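Aminotransferase class-III (Sphaerobacter thermophilus DSM 20745, PDB 6K8H) belongs to the class-III aminotransferase family and holds (5-hydroxy-4,6-dimethylpyridin-3-yl)methyl dihydrogen phosphate in its ligand pocket. Local coordinates at residues L74-A79 with R333-A338. Residues are numbered along the deposited sequence; the frame is centred on the assembly and turned at random.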
ATOM      1  N   LEU B  74      -1.548   2.218  16.501  1.00  9.34           N
ATOM      2  CA  LEU B  74      -1.507   3.489  17.228  1.00  9.85           C
ATOM      3  C   LEU B  74      -1.084   3.219  18.667  1.00  9.11           C
ATOM      4  O   LEU B  74      -1.880   3.245  19.607  1.00  8.26           O
ATOM      5  CB  LEU B  74      -2.854   4.206  17.131  1.00  8.70           C
ATOM      6  CG  LEU B  74      -2.964   5.088  15.879  1.00 11.66           C
ATOM      7  CD1 LEU B  74      -2.974   4.243  14.589  1.00 11.22           C
ATOM      8  CD2 LEU B  74      -4.195   5.961  15.968  1.00 16.85           C
ATOM      9  N   ILE B  75       0.217   2.991  18.834  1.00  6.55           N
ATOM     10  CA  ILE B  75       0.744   2.676  20.156  1.00  9.11           C
ATOM     11  C   ILE B  75       0.602   3.858  21.107  1.00  9.59           C
ATOM     12  O   ILE B  75       0.631   3.669  22.325  1.00  8.81           O
ATOM     13  CB  ILE B  75       2.202   2.189  20.029  1.00 10.63           C
ATOM     14  CG1 ILE B  75       2.720   1.640  21.376  1.00 11.20           C
ATOM     15  CG2 ILE B  75       3.085   3.286  19.444  1.00 10.42           C
ATOM     16  CD1 ILE B  75       3.755   0.540  21.221  1.00 12.72           C
ATOM     17  N   HIS B  76       0.467   5.083  20.593  1.00  8.45           N
ATOM     18  CA  HIS B  76       0.256   6.243  21.455  1.00 10.93           C
ATOM     19  C   HIS B  76      -1.209   6.641  21.565  1.00  9.31           C
ATOM     20  O   HIS B  76      -1.509   7.726  22.073  1.00 12.83           O
ATOM     21  CB  HIS B  76       1.095   7.431  20.980  1.00 10.35           C
ATOM     22  CG  HIS B  76       2.565   7.169  21.041  1.00 11.06           C
ATOM     23  ND1 HIS B  76       3.211   6.828  22.210  1.00 12.60           N
ATOM     24  CD2 HIS B  76       3.509   7.160  20.074  1.00  8.32           C
ATOM     25  CE1 HIS B  76       4.495   6.638  21.963  1.00 11.73           C
ATOM     26  NE2 HIS B  76       4.700   6.825  20.670  1.00 10.69           N
ATOM     27  N   GLY B  77      -2.125   5.802  21.103  1.00 10.08           N
ATOM     28  CA  GLY B  77      -3.539   6.100  21.252  1.00  9.23           C
ATOM     29  C   GLY B  77      -4.005   7.161  20.275  1.00 10.74           C
ATOM     30  O   GLY B  77      -3.354   7.445  19.279  1.00 12.57           O
ATOM     31  N   HIS B  78      -5.146   7.772  20.590  1.00 11.13           N
ATOM     32  CA  HIS B  78      -5.832   8.652  19.649  1.00 10.66           C
ATOM     33  C   HIS B  78      -5.401  10.102  19.811  1.00 12.34           C
ATOM     34  O   HIS B  78      -5.267  10.601  20.932  1.00 13.32           O
ATOM     35  CB  HIS B  78      -7.349   8.574  19.829  1.00 10.27           C
ATOM     36  CG  HIS B  78      -7.921   7.224  19.547  1.00 11.08           C
ATOM     37  ND1 HIS B  78      -8.193   6.780  18.270  1.00 11.28           N
ATOM     38  CD2 HIS B  78      -8.244   6.207  20.378  1.00  9.24           C
ATOM     39  CE1 HIS B  78      -8.676   5.553  18.328  1.00 11.09           C
ATOM     40  NE2 HIS B  78      -8.724   5.184  19.594  1.00 10.95           N
ATOM     41  N   ALA B  79      -5.205  10.776  18.676  1.00  8.79           N
ATOM     42  CA  ALA B  79      -4.918  12.212  18.639  1.00 13.33           C
ATOM     43  C   ALA B  79      -3.782  12.585  19.591  1.00 12.78           C
ATOM     44  O   ALA B  79      -3.886  13.515  20.398  1.00 10.08           O
ATOM     45  CB  ALA B  79      -6.174  13.030  18.952  1.00 10.97           C
ATOM     46  N   ARG B 333      10.401   8.114  18.491  1.00  6.64           N
ATOM     47  CA  ARG B 333      11.219   8.814  19.475  1.00  8.24           C
ATOM     48  C   ARG B 333      10.554   8.833  20.838  1.00  9.40           C
ATOM     49  O   ARG B 333      11.249   8.858  21.859  1.00 11.32           O
ATOM     50  CB  ARG B 333      11.515  10.248  19.034  1.00 11.74           C
ATOM     51  CG  ARG B 333      12.749  10.358  18.137  1.00 15.39           C
ATOM     52  CD  ARG B 333      13.021  11.808  17.723  1.00 12.16           C
ATOM     53  NE  ARG B 333      14.162  11.857  16.808  1.00 19.59           N
ATOM     54  CZ  ARG B 333      14.525  12.931  16.112  1.00 24.20           C
ATOM     55  NH1 ARG B 333      13.829  14.058  16.220  1.00 22.98           N
ATOM     56  NH2 ARG B 333      15.584  12.871  15.302  1.00 28.95           N
ATOM     57  N   LYS B 334       9.216   8.852  20.876  1.00 11.18           N
ATOM     58  CA  LYS B 334       8.499   8.779  22.145  1.00 10.52           C
ATOM     59  C   LYS B 334       8.527   7.395  22.783  1.00 12.04           C
ATOM     60  O   LYS B 334       8.247   7.286  23.986  1.00 12.73           O
ATOM     61  CB  LYS B 334       7.052   9.234  21.951  1.00 12.96           C
ATOM     62  CG  LYS B 334       6.935  10.720  21.647  1.00 15.24           C
ATOM     63  CD  LYS B 334       5.547  11.116  21.128  1.00 14.55           C
ATOM     64  CE  LYS B 334       4.445  10.722  22.076  1.00 20.08           C
ATOM     65  NZ  LYS B 334       4.167  11.769  23.100  1.00 21.46           N
ATOM     66  N   LEU B 335       8.819   6.339  22.013  1.00 10.74           N
ATOM     67  CA  LEU B 335       8.934   4.968  22.528  1.00 11.29           C
ATOM     68  C   LEU B 335      10.376   4.725  22.961  1.00 10.86           C
ATOM     69  O   LEU B 335      11.196   4.178  22.221  1.00  9.77           O
ATOM     70  CB  LEU B 335       8.519   3.948  21.478  1.00 12.49           C
ATOM     71  CG  LEU B 335       7.070   3.626  21.177  1.00 16.87           C
ATOM     72  CD1 LEU B 335       7.054   2.578  20.060  1.00 12.67           C
ATOM     73  CD2 LEU B 335       6.338   3.131  22.414  1.00 13.90           C
ATOM     74  N   THR B 336      10.688   5.176  24.169  1.00 12.38           N
ATOM     75  CA  THR B 336      12.001   5.039  24.791  1.00 10.11           C
ATOM     76  C   THR B 336      12.098   3.731  25.560  1.00 14.56           C
ATOM     77  O   THR B 336      11.085   3.083  25.830  1.00 11.01           O
ATOM     78  CB  THR B 336      12.215   6.205  25.739  1.00 13.36           C
ATOM     79  OG1 THR B 336      11.195   6.150  26.749  1.00 10.00           O
ATOM     80  CG2 THR B 336      12.091   7.516  24.992  1.00 11.11           C
ATOM     81  N   PRO B 337      13.312   3.330  25.978  1.00 11.76           N
ATOM     82  CA  PRO B 337      13.425   2.156  26.864  1.00  8.72           C
ATOM     83  C   PRO B 337      12.544   2.242  28.106  1.00 13.62           C
ATOM     84  O   PRO B 337      11.922   1.236  28.497  1.00 10.63           O
ATOM     85  CB  PRO B 337      14.923   2.134  27.217  1.00 14.36           C
ATOM     86  CG  PRO B 337      15.593   2.723  25.992  1.00 11.10           C
ATOM     87  CD  PRO B 337      14.635   3.803  25.515  1.00 16.15           C
ATOM     88  N   ALA B 338      12.438   3.426  28.725  1.00 10.03           N
ATOM     89  CA  ALA B 338      11.563   3.555  29.890  1.00 13.70           C
ATOM     90  C   ALA B 338      10.101   3.303  29.521  1.00 11.61           C
ATOM     91  O   ALA B 338       9.342   2.708  30.302  1.00 10.15           O
ATOM     92  CB  ALA B 338      11.723   4.941  30.517  1.00 18.07           C
TER
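The bent side chain of K334 lies over one face of the H76 imidazole in a CH-pi contact: CE stands 4.0 Å from the ring centroid, only 3° off the normal. K334 CB stands above the plane on that same side, displaced past the NE2-CE1 bond, 3.6 Å from H76 NE2. The chi3 bend (56°) brings CE over the imidazole; the chi4 bend (88°) then sets NZ, which forms a salt bridge with D82. I75 CG2 covers the opposite face, 3.9 Å from the plane and displaced toward the rim. Both ring nitrogens are hydrogen-bonded, ND1 with T423 OG1 and NE2 with A331 O, two bonds that together should fix the ring's rotation.

I75 and L335 reach toward each other tip to tip, I75 CD1 lying 3.8 Å from L335 CD2; the same methyl of L335 is 4.0 Å from H76 CE1. This packing is buried, the I75 side chain about 14 Å from the bound (5-hydroxy-4,6-dimethylpyridin-3-yl)methyl dihydrogen phosphate.

A type I turn from L74 to G77 presents I75 and H76 together. It lies between helices 69-72 and 81-91 and packs against the junction of helices 322-334 and 337-361, where T336 N-caps the latter.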